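Local coordinates for protein glycosyl hydrolase BlGH5_18 (Bifidobacterium longum subsp. infantis, PDB 7LQX) that probably hydrolyses glycosidic bonds of N-glycan-derived oligosaccharides as a subfamily 18 member of glycoside hydrolase family 5, at residues Pro271-Glu276 with Asn305-Thr310; Thr229-Trp234 with Leu255-Leu260; His38-Pro43 with Phe66-Tyr71. All blocks are in the same frame, centred on the assembly; numbering follows the deposited sequence.

Contact 1 of 3, residues Pro271-Glu276 with Asn305-Thr310. With EDO (1,2-ethanediol), chain D.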
loop_
_atom_site.group_PDB
_atom_site.type_symbol
_atom_site.label_atom_id
_atom_site.label_comp_id
_atom_site.label_asym_id
_atom_site.label_seq_id
_atom_site.Cartn_x
_atom_site.Cartn_y
_atom_site.Cartn_z
ATOM N N PRO A 271 -11.864 24.530 -22.777
ATOM C CA PRO A 271 -12.774 24.423 -21.630
ATOM C C PRO A 271 -12.017 24.346 -20.316
ATOM O O PRO A 271 -10.939 23.756 -20.227
ATOM C CB PRO A 271 -13.542 23.117 -21.895
ATOM C CG PRO A 271 -13.329 22.818 -23.364
ATOM C CD PRO A 271 -11.949 23.346 -23.650
ATOM N N VAL A 272 -12.613 24.951 -19.294
ATOM C CA VAL A 272 -12.155 24.853 -17.915
ATOM C C VAL A 272 -13.160 24.001 -17.150
ATOM O O VAL A 272 -14.335 24.362 -17.042
ATOM C CB VAL A 272 -12.032 26.238 -17.263
ATOM C CG1 VAL A 272 -11.614 26.086 -15.813
ATOM C CG2 VAL A 272 -11.036 27.096 -18.013
ATOM N N TRP A 273 -12.703 22.885 -16.591
ATOM C CA TRP A 273 -13.540 22.016 -15.772
ATOM C C TRP A 273 -13.196 22.272 -14.308
ATOM O O TRP A 273 -12.082 21.985 -13.873
ATOM C CB TRP A 273 -13.284 20.556 -16.149
ATOM C CG TRP A 273 -14.165 19.582 -15.428
ATOM C CD1 TRP A 273 -15.217 19.876 -14.620
ATOM C CD2 TRP A 273 -14.076 18.151 -15.461
ATOM N NE1 TRP A 273 -15.785 18.725 -14.129
ATOM C CE2 TRP A 273 -15.111 17.649 -14.645
ATOM C CE3 TRP A 273 -13.234 17.247 -16.109
ATOM C CZ2 TRP A 273 -15.313 16.286 -14.449
ATOM C CZ3 TRP A 273 -13.442 15.900 -15.927
ATOM C CH2 TRP A 273 -14.472 15.427 -15.097
ATOM N N LEU A 274 -14.143 22.848 -13.571
ATOM C CA LEU A 274 -14.072 22.900 -12.112
ATOM C C LEU A 274 -14.363 21.482 -11.635
ATOM O O LEU A 274 -15.492 21.123 -11.286
ATOM C CB LEU A 274 -15.079 23.902 -11.591
ATOM C CG LEU A 274 -14.980 24.241 -10.112
ATOM C CD1 LEU A 274 -13.577 24.598 -9.679
ATOM C CD2 LEU A 274 -15.938 25.399 -9.831
ATOM N N GLN A 275 -13.313 20.655 -11.678
ATOM C CA GLN A 275 -13.436 19.215 -11.471
ATOM C C GLN A 275 -13.580 18.855 -10.004
ATOM O O GLN A 275 -14.111 17.781 -9.697
ATOM C CB GLN A 275 -12.219 18.540 -12.120
ATOM C CG GLN A 275 -12.262 17.029 -12.129
ATOM C CD GLN A 275 -11.008 16.396 -12.705
ATOM O OE1 GLN A 275 -11.061 15.648 -13.695
ATOM N NE2 GLN A 275 -9.888 16.686 -12.108
ATOM N N GLU A 276 -13.139 19.729 -9.102
ATOM C CA GLU A 276 -13.502 19.631 -7.706
ATOM C C GLU A 276 -13.778 21.007 -7.141
ATOM O O GLU A 276 -12.993 21.937 -7.344
ATOM C CB GLU A 276 -12.385 19.053 -6.824
ATOM C CG GLU A 276 -12.027 17.640 -7.122
ATOM C CD GLU A 276 -10.912 17.114 -6.262
ATOM O OE1 GLU A 276 -10.448 17.815 -5.329
ATOM O OE2 GLU A 276 -10.472 15.986 -6.567
ATOM N N ASN A 305 -15.322 30.392 -20.165
ATOM C CA ASN A 305 -14.801 29.086 -20.543
ATOM C C ASN A 305 -15.204 27.985 -19.569
ATOM O O ASN A 305 -14.754 26.849 -19.725
ATOM C CB ASN A 305 -13.278 29.130 -20.645
ATOM C CG ASN A 305 -12.797 29.989 -21.791
ATOM O OD1 ASN A 305 -13.043 31.189 -21.823
ATOM N ND2 ASN A 305 -12.099 29.378 -22.733
ATOM N N LEU A 306 -16.028 28.285 -18.570
ATOM C CA LEU A 306 -16.401 27.261 -17.600
ATOM C C LEU A 306 -17.272 26.200 -18.269
ATOM O O LEU A 306 -18.383 26.482 -18.722
ATOM C CB LEU A 306 -17.128 27.883 -16.413
ATOM C CG LEU A 306 -17.420 26.876 -15.288
ATOM C CD1 LEU A 306 -16.147 26.293 -14.690
ATOM C CD2 LEU A 306 -18.272 27.509 -14.196
ATOM N N TRP A 307 -16.781 24.964 -18.276
ATOM C CA TRP A 307 -17.426 23.851 -18.956
ATOM C C TRP A 307 -18.310 23.045 -18.025
ATOM O O TRP A 307 -19.305 22.464 -18.470
ATOM C CB TRP A 307 -16.320 22.951 -19.520
ATOM C CG TRP A 307 -16.732 21.634 -20.086
ATOM C CD1 TRP A 307 -17.025 21.360 -21.386
ATOM C CD2 TRP A 307 -16.824 20.389 -19.385
ATOM N NE1 TRP A 307 -17.327 20.029 -21.535
ATOM C CE2 TRP A 307 -17.210 19.411 -20.321
ATOM C CE3 TRP A 307 -16.632 20.010 -18.058
ATOM C CZ2 TRP A 307 -17.405 18.082 -19.971
ATOM C CZ3 TRP A 307 -16.827 18.689 -17.717
ATOM C CH2 TRP A 307 -17.207 17.743 -18.665
ATOM N N GLY A 308 -17.960 22.975 -16.756
ATOM C CA GLY A 308 -18.711 22.151 -15.828
ATOM C C GLY A 308 -18.214 22.326 -14.414
ATOM O O GLY A 308 -17.104 22.812 -14.182
ATOM N N VAL A 309 -19.064 21.919 -13.468
ATOM C CA VAL A 309 -18.784 21.977 -12.039
ATOM C C VAL A 309 -19.080 20.601 -11.469
ATOM O O VAL A 309 -20.172 20.064 -11.675
ATOM C CB VAL A 309 -19.657 23.031 -11.327
ATOM C CG1 VAL A 309 -19.363 23.021 -9.826
ATOM C CG2 VAL A 309 -19.448 24.406 -11.941
ATOM N N THR A 310 -18.116 20.040 -10.749
ATOM C CA THR A 310 -18.236 18.707 -10.160
ATOM C C THR A 310 -17.954 18.823 -8.673
ATOM O O THR A 310 -16.819 19.071 -8.264
ATOM C CB THR A 310 -17.291 17.740 -10.870
ATOM O OG1 THR A 310 -17.519 17.846 -12.287
ATOM C CG2 THR A 310 -17.508 16.315 -10.416
HETATM C C1 EDO D . -9.724 15.282 -3.497
HETATM O O1 EDO D . -8.847 15.434 -4.615
HETATM C C2 EDO D . -9.462 13.917 -2.868
HETATM O O2 EDO D . -8.080 13.858 -2.477
#
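Trp-273 and Trp-307 meet edge to face between the seventh and eighth strands of a (beta/alpha)8 barrel, parallel neighbours that helix 289-300 links as a beta-alpha-beta unit. The two indoles lie side by side and point the same way, but their planes are turned 64° apart, which sets the rim of Trp-307 over the Trp-273 face, CZ3 standing 3.6 Å from Trp-273 CD2. The opposite face of Trp-273 is covered by Gln-275 CG, so the large ring is clamped on both sides inside the barrel. Its rotation is fixed as well: with CG anti to the backbone N (chi1 -176°), NE1 reaches Thr-310 OG1 at 2.7 Å, and the hydroxyl lies in the indole plane. Thr-310 suits this place because OG1 can also hydrogen-bond His-62 NE2.

Gly-308 is fitting beside the aromatic pair, since a CB there would run into Trp-307 CE3. Pro-271 adds an apolar touch at the start of the strand, its CB 3.7 Å from Trp-307 CB. On the outward side Val-272 and Leu-274 pack against helix 248-264, and Val-309 lies beside Leu-274. Backbone bonds tie the strands, among them Trp-307 N to Val-272 O, 2.8 Å.

Near the C-terminal end of its strand, Glu-276 occupies the place where clan GH-A enzymes generally carry their nucleophile, consistent with an active-site role. Its OE2 forms a salt bridge with Arg-64, OE1 accepts a hydrogen bond from Trp-234 NE1, and ethanediol O1 donates to Glu-276 OE2 at 2.6 Å.

Contact 2 of 3, residues Thr229-Trp234 with Leu255-Leu260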
loop_
_atom_site.group_PDB
_atom_site.type_symbol
_atom_site.label_atom_id
_atom_site.label_comp_id
_atom_site.label_asym_id
_atom_site.label_seq_id
_atom_site.Cartn_x
_atom_site.Cartn_y
_atom_site.Cartn_z
ATOM N N THR A 229 -8.640 22.148 -19.064
ATOM C CA THR A 229 -7.981 22.446 -17.805
ATOM C C THR A 229 -8.838 21.908 -16.676
ATOM O O THR A 229 -10.039 22.182 -16.625
ATOM C CB THR A 229 -7.852 23.952 -17.627
ATOM O OG1 THR A 229 -7.117 24.488 -18.732
ATOM C CG2 THR A 229 -7.148 24.274 -16.318
ATOM N N THR A 230 -8.234 21.171 -15.758
ATOM C CA THR A 230 -8.934 20.763 -14.549
ATOM C C THR A 230 -8.476 21.652 -13.400
ATOM O O THR A 230 -7.288 21.959 -13.278
ATOM C CB THR A 230 -8.670 19.295 -14.210
ATOM O OG1 THR A 230 -7.285 19.106 -13.921
ATOM C CG2 THR A 230 -9.077 18.384 -15.358
ATOM N N ILE A 231 -9.432 22.067 -12.576
ATOM C CA ILE A 231 -9.181 22.888 -11.399
ATOM C C ILE A 231 -9.817 22.204 -10.202
ATOM O O ILE A 231 -10.934 21.684 -10.298
ATOM C CB ILE A 231 -9.755 24.308 -11.585
ATOM C CG1 ILE A 231 -8.977 25.008 -12.702
ATOM C CG2 ILE A 231 -9.708 25.094 -10.280
ATOM C CD1 ILE A 231 -9.518 26.332 -13.088
ATOM N N HIS A 232 -9.103 22.201 -9.078
ATOM C CA HIS A 232 -9.622 21.696 -7.811
ATOM C C HIS A 232 -9.531 22.867 -6.844
ATOM O O HIS A 232 -8.429 23.238 -6.427
ATOM C CB HIS A 232 -8.805 20.522 -7.279
ATOM C CG HIS A 232 -8.900 19.286 -8.112
ATOM N ND1 HIS A 232 -8.275 18.114 -7.752
ATOM C CD2 HIS A 232 -9.523 19.037 -9.287
ATOM C CE1 HIS A 232 -8.526 17.187 -8.658
ATOM N NE2 HIS A 232 -9.260 17.729 -9.612
ATOM N N SER A 233 -10.673 23.454 -6.493
ATOM C CA SER A 233 -10.716 24.708 -5.743
ATOM C C SER A 233 -11.055 24.434 -4.285
ATOM O O SER A 233 -12.180 24.032 -3.970
ATOM C CB SER A 233 -11.736 25.654 -6.367
ATOM O OG SER A 233 -11.764 26.874 -5.663
ATOM N N TRP A 234 -10.100 24.726 -3.392
ATOM C CA TRP A 234 -10.190 24.389 -1.970
ATOM C C TRP A 234 -9.785 25.586 -1.119
ATOM O O TRP A 234 -8.597 25.904 -1.005
ATOM C CB TRP A 234 -9.331 23.169 -1.659
ATOM C CG TRP A 234 -9.931 21.934 -2.215
ATOM C CD1 TRP A 234 -9.510 21.221 -3.306
ATOM C CD2 TRP A 234 -11.108 21.281 -1.739
ATOM N NE1 TRP A 234 -10.348 20.151 -3.520
ATOM C CE2 TRP A 234 -11.334 20.165 -2.570
ATOM C CE3 TRP A 234 -11.993 21.530 -0.692
ATOM C CZ2 TRP A 234 -12.398 19.298 -2.371
ATOM C CZ3 TRP A 234 -13.050 20.670 -0.502
ATOM C CH2 TRP A 234 -13.249 19.571 -1.337
ATOM N N LEU A 255 -13.673 30.930 -9.332
ATOM C CA LEU A 255 -13.602 31.810 -10.491
ATOM C C LEU A 255 -12.177 32.273 -10.739
ATOM O O LEU A 255 -11.712 32.316 -11.888
ATOM C CB LEU A 255 -14.504 33.024 -10.259
ATOM C CG LEU A 255 -14.407 34.131 -11.310
ATOM C CD1 LEU A 255 -14.757 33.617 -12.697
ATOM C CD2 LEU A 255 -15.304 35.309 -10.940
ATOM N N TYR A 256 -11.474 32.649 -9.670
ATOM C CA TYR A 256 -10.105 33.124 -9.815
ATOM C C TYR A 256 -9.221 32.073 -10.467
ATOM O O TYR A 256 -8.475 32.377 -11.401
ATOM C CB TYR A 256 -9.537 33.521 -8.455
ATOM C CG TYR A 256 -8.055 33.817 -8.514
ATOM C CD1 TYR A 256 -7.581 34.945 -9.172
ATOM C CD2 TYR A 256 -7.136 32.957 -7.947
ATOM C CE1 TYR A 256 -6.241 35.217 -9.240
ATOM C CE2 TYR A 256 -5.781 33.224 -8.003
ATOM C CZ TYR A 256 -5.341 34.359 -8.661
ATOM O OH TYR A 256 -3.997 34.647 -8.729
ATOM N N LEU A 257 -9.271 30.832 -9.983
ATOM C CA LEU A 257 -8.437 29.800 -10.584
ATOM C C LEU A 257 -8.809 29.576 -12.043
ATOM O O LEU A 257 -7.937 29.333 -12.887
ATOM C CB LEU A 257 -8.541 28.495 -9.799
ATOM C CG LEU A 257 -7.660 28.433 -8.555
ATOM C CD1 LEU A 257 -7.714 27.051 -7.904
ATOM C CD2 LEU A 257 -6.208 28.817 -8.858
ATOM N N ALA A 258 -10.098 29.632 -12.363
ATOM C CA ALA A 258 -10.500 29.473 -13.754
ATOM C C ALA A 258 -9.888 30.567 -14.627
ATOM O O ALA A 258 -9.321 30.286 -15.689
ATOM C CB ALA A 258 -12.024 29.475 -13.866
ATOM N N GLU A 259 -9.976 31.822 -14.181
ATOM C CA GLU A 259 -9.408 32.924 -14.954
ATOM C C GLU A 259 -7.888 32.851 -14.997
ATOM O O GLU A 259 -7.277 33.141 -16.030
ATOM C CB GLU A 259 -9.857 34.265 -14.375
ATOM C CG GLU A 259 -11.350 34.538 -14.522
ATOM C CD GLU A 259 -11.835 34.465 -15.962
ATOM O OE1 GLU A 259 -11.032 34.697 -16.891
ATOM O OE2 GLU A 259 -13.024 34.175 -16.167
ATOM N N LEU A 260 -7.256 32.471 -13.886
ATOM C CA LEU A 260 -5.809 32.312 -13.876
ATOM C C LEU A 260 -5.383 31.303 -14.929
ATOM O O LEU A 260 -4.419 31.532 -15.668
ATOM C CB LEU A 260 -5.356 31.889 -12.480
ATOM C CG LEU A 260 -3.858 31.688 -12.284
ATOM C CD1 LEU A 260 -3.074 32.958 -12.514
ATOM C CD2 LEU A 260 -3.610 31.167 -10.869
#
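The turn of helix that presents Leu-257 to Ile-231 is held by a short backbone bond, Leu-260 N to Tyr-256 O at 2.8 Å. Such bonds occupy the backbone of the turn, and what it offers to Ile-231 is mostly the aliphatic side of Leu-257 and Ala-258. Ile-231 was modelled in two conformers, and the distances here are those of one of them. In it, two branches reach the helix. CG2 meets Leu-257 CB at 3.6 Å and Leu-257 CD1 at 3.7 Å, while CD1, at the end of the longer branch, lies by Ala-258, 4.1 Å from its CB. The small alanine lets this methyl come close to the helix backbone.

In the (beta/alpha)8 barrel, helix 248-264 runs back over the outside of strand 229-233, the sixth strand, at 152° to it, their axes 8.9 Å apart. Ile-231 therefore faces the helix layer, whereas the neighbouring His-232 points to the barrel interior, where its ND1 is hydrogen-bonded to Glu-163 and its NE2 to Gln-275. Leu-257 also extends CD1 along the strand, to 4.2 Å from His-232 O. Close by, Ser-233 OG is hydrogen-bonded to ND1 of His-253, four residues before Leu-257 on the same helix.

Contact 3 of 3, residues His38-Pro43 with Phe66-Tyr71. With EDO (1,2-ethanediol), chain B.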
loop_
_atom_site.group_PDB
_atom_site.type_symbol
_atom_site.label_atom_id
_atom_site.label_comp_id
_atom_site.label_asym_id
_atom_site.label_seq_id
_atom_site.Cartn_x
_atom_site.Cartn_y
_atom_site.Cartn_z
ATOM N N HIS A 38 -12.744 2.151 -0.173
ATOM C CA HIS A 38 -12.564 0.751 0.191
ATOM C C HIS A 38 -13.665 -0.129 -0.389
ATOM O O HIS A 38 -13.573 -1.358 -0.293
ATOM C CB HIS A 38 -12.456 0.636 1.714
ATOM C CG HIS A 38 -11.553 1.667 2.319
ATOM N ND1 HIS A 38 -10.272 1.886 1.861
ATOM C CD2 HIS A 38 -11.759 2.574 3.306
ATOM C CE1 HIS A 38 -9.717 2.863 2.558
ATOM N NE2 HIS A 38 -10.598 3.296 3.442
ATOM N N PHE A 39 -14.677 0.488 -1.011
ATOM C CA PHE A 39 -15.714 -0.236 -1.741
ATOM C C PHE A 39 -15.123 -1.313 -2.636
ATOM O O PHE A 39 -15.675 -2.411 -2.754
ATOM C CB PHE A 39 -16.482 0.786 -2.599
ATOM C CG PHE A 39 -17.432 0.169 -3.598
ATOM C CD1 PHE A 39 -16.983 -0.237 -4.844
ATOM C CD2 PHE A 39 -18.766 -0.020 -3.283
ATOM C CE1 PHE A 39 -17.844 -0.824 -5.755
ATOM C CE2 PHE A 39 -19.637 -0.598 -4.198
ATOM C CZ PHE A 39 -19.167 -1.000 -5.439
ATOM N N TRP A 40 -14.021 -0.997 -3.312
ATOM C CA TRP A 40 -13.503 -1.887 -4.340
ATOM C C TRP A 40 -13.062 -3.235 -3.795
ATOM O O TRP A 40 -12.952 -4.196 -4.565
ATOM C CB TRP A 40 -12.316 -1.216 -5.014
ATOM C CG TRP A 40 -12.622 0.092 -5.660
ATOM C CD1 TRP A 40 -12.213 1.323 -5.245
ATOM C CD2 TRP A 40 -13.393 0.305 -6.850
ATOM N NE1 TRP A 40 -12.671 2.293 -6.107
ATOM C CE2 TRP A 40 -13.408 1.695 -7.093
ATOM C CE3 TRP A 40 -14.069 -0.542 -7.732
ATOM C CZ2 TRP A 40 -14.061 2.257 -8.191
ATOM C CZ3 TRP A 40 -14.726 0.022 -8.817
ATOM C CH2 TRP A 40 -14.716 1.407 -9.032
ATOM N N LEU A 41 -12.775 -3.319 -2.493
ATOM C CA LEU A 41 -12.377 -4.578 -1.879
ATOM C C LEU A 41 -13.563 -5.498 -1.618
ATOM O O LEU A 41 -13.360 -6.692 -1.382
ATOM C CB LEU A 41 -11.627 -4.297 -0.579
ATOM C CG LEU A 41 -10.265 -3.628 -0.750
ATOM C CD1 LEU A 41 -9.728 -3.140 0.595
ATOM C CD2 LEU A 41 -9.266 -4.554 -1.404
ATOM N N ASP A 42 -14.788 -4.976 -1.662
ATOM C CA ASP A 42 -15.991 -5.775 -1.449
ATOM C C ASP A 42 -17.168 -5.057 -2.098
ATOM O O ASP A 42 -17.999 -4.465 -1.399
ATOM C CB ASP A 42 -16.235 -5.965 0.046
ATOM C CG ASP A 42 -17.462 -6.809 0.343
ATOM O OD1 ASP A 42 -17.881 -7.613 -0.517
ATOM O OD2 ASP A 42 -18.006 -6.668 1.454
ATOM N N PRO A 43 -17.267 -5.074 -3.425
ATOM C CA PRO A 43 -18.309 -4.280 -4.092
ATOM C C PRO A 43 -19.718 -4.712 -3.705
ATOM O O PRO A 43 -20.046 -5.899 -3.693
ATOM C CB PRO A 43 -18.033 -4.515 -5.583
ATOM C CG PRO A 43 -16.565 -4.862 -5.640
ATOM C CD PRO A 43 -16.320 -5.668 -4.389
ATOM N N PHE A 66 -13.234 6.859 -9.049
ATOM C CA PHE A 66 -11.868 6.661 -8.585
ATOM C C PHE A 66 -11.556 5.221 -8.208
ATOM O O PHE A 66 -11.719 4.831 -7.046
ATOM C CB PHE A 66 -11.611 7.539 -7.354
ATOM C CG PHE A 66 -11.907 8.993 -7.564
ATOM C CD1 PHE A 66 -10.911 9.841 -7.997
ATOM C CD2 PHE A 66 -13.167 9.507 -7.339
ATOM C CE1 PHE A 66 -11.161 11.180 -8.198
ATOM C CE2 PHE A 66 -13.430 10.858 -7.535
ATOM C CZ PHE A 66 -12.423 11.691 -7.962
ATOM N N PRO A 67 -11.046 4.419 -9.144
ATOM C CA PRO A 67 -10.430 3.141 -8.761
ATOM C C PRO A 67 -9.148 3.383 -7.974
ATOM O O PRO A 67 -8.594 4.485 -7.950
ATOM C CB PRO A 67 -10.146 2.463 -10.104
ATOM C CG PRO A 67 -9.999 3.598 -11.064
ATOM C CD PRO A 67 -10.953 4.658 -10.598
ATOM N N VAL A 68 -8.674 2.328 -7.312
ATOM C CA VAL A 68 -7.512 2.401 -6.424
ATOM C C VAL A 68 -6.374 1.563 -7.000
ATOM O O VAL A 68 -6.554 0.384 -7.328
ATOM C CB VAL A 68 -7.893 1.988 -4.993
ATOM C CG1 VAL A 68 -6.669 1.828 -4.105
ATOM C CG2 VAL A 68 -8.841 3.018 -4.417
ATOM N N TRP A 69 -5.197 2.181 -7.116
ATOM C CA TRP A 69 -4.117 1.631 -7.934
ATOM C C TRP A 69 -3.581 0.306 -7.424
ATOM O O TRP A 69 -3.392 -0.612 -8.240
ATOM C CB TRP A 69 -3.012 2.688 -8.042
ATOM C CG TRP A 69 -1.937 2.435 -9.042
ATOM C CD1 TRP A 69 -1.864 1.424 -9.957
ATOM C CD2 TRP A 69 -0.758 3.217 -9.204
ATOM N NE1 TRP A 69 -0.709 1.546 -10.701
ATOM C CE2 TRP A 69 -0.013 2.641 -10.251
ATOM C CE3 TRP A 69 -0.272 4.375 -8.586
ATOM C CZ2 TRP A 69 1.197 3.179 -10.684
ATOM C CZ3 TRP A 69 0.927 4.904 -9.019
ATOM C CH2 TRP A 69 1.648 4.305 -10.057
ATOM N N PRO A 70 -3.307 0.128 -6.125
ATOM C CA PRO A 70 -2.812 -1.179 -5.660
ATOM C C PRO A 70 -3.774 -2.324 -5.899
ATOM O O PRO A 70 -3.346 -3.480 -5.826
ATOM C CB PRO A 70 -2.538 -0.967 -4.160
ATOM C CG PRO A 70 -3.118 0.383 -3.820
ATOM C CD PRO A 70 -3.203 1.173 -5.091
ATOM N N TYR A 71 -5.061 -2.055 -6.155
ATOM C CA TYR A 71 -5.991 -3.133 -6.478
ATOM C C TYR A 71 -6.034 -3.402 -7.978
ATOM O O TYR A 71 -6.224 -4.553 -8.394
ATOM C CB TYR A 71 -7.415 -2.840 -5.973
ATOM C CG TYR A 71 -7.494 -2.287 -4.562
ATOM C CD1 TYR A 71 -6.533 -2.590 -3.604
ATOM C CD2 TYR A 71 -8.524 -1.444 -4.201
ATOM C CE1 TYR A 71 -6.601 -2.042 -2.332
ATOM C CE2 TYR A 71 -8.599 -0.901 -2.941
ATOM C CZ TYR A 71 -7.642 -1.208 -2.008
ATOM O OH TYR A 71 -7.737 -0.643 -0.760
HETATM C C1 EDO B . -16.068 -2.704 1.908
HETATM O O1 EDO B . -16.441 -1.608 2.745
HETATM C C2 EDO B . -14.782 -3.339 2.421
HETATM O O2 EDO B . -13.750 -2.352 2.529
HETATM O O HOH W 1 -9.293 1.342 -0.646
#
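Trp-40 and Pro-67 mark the nearest backbone approach, CA to CA 7.4 Å, between a 3-10 turn at His-38 to Leu-41 and an extended run that enters a helix with Val-68 at its N-cap. Trp-40 spans this gap. Its CG stands anti to its own carbonyl carbon (chi1 -59°), which brings the indole NE1 within range of Phe-66 O, to which it donates at 2.9 Å. The bond is bent, 142° at the hydrogen, and the oxygen lies somewhat out of the indole plane. Pro-67 CA sits 3.6 Å from the same NE1, and Val-68 CG2 is 3.9 Å from Trp-40 CD1.

Val-68 shares its two methyls between aromatics: CG1 lies over the rim of one face of Tyr-71 while CG2 meets Trp-40. Over the opposite tyrosine face comes Leu-41, whose CD2 makes a CH-pi contact 3.8 Å from the ring centroid and 12° off the normal. A leucine suits this place because its branched end can put one methyl, CD2, over the ring centre and the other, CD1, beside Tyr-71 OH.

These segments belong to the connections that follow the first and second strands of the (beta/alpha)8 barrel, the second carrying the short helix 69-72, and here they also meet the second subunit, whose Leu-41 packs on Tyr-71. Were Trp-40 cut back to an alanine, Phe-66 O would probably lose this donor and a gap would be likely to open beside Pro-67 and Val-68. At the hydroxyl end of Tyr-71 a water in the ring plane bridges OH to His-38 ND1, 2.7 Å from that nitrogen. The backbone oxygen of His-38 accepts a bond from O2 of an ethanediol molecule that is also hydrogen-bonded to Trp-78 NE1 of the second subunit.

In the fold
Contacts 1 and 2 form one continuous region of the barrel core, their centres about 8 Å apart: strands 229-233 and 272-277 are neighbours in the sheet, and helix 248-264 lies over the outside of both. Contact 1 is strand on strand, so backbone bonds and interior aromatics dominate; contact 2 is strand on helix and relies on aliphatic packing. They join directly where Trp-273 N meets Thr-229 O and where Val-272 packs on Ile-231. The centre of contact 3 lies about 26 and 28 Å from theirs, between a loop and the start of a short helix. Though mostly buried too, it borders the second subunit, and its chemistry mixes ring packing, one indole bond and a bridging water.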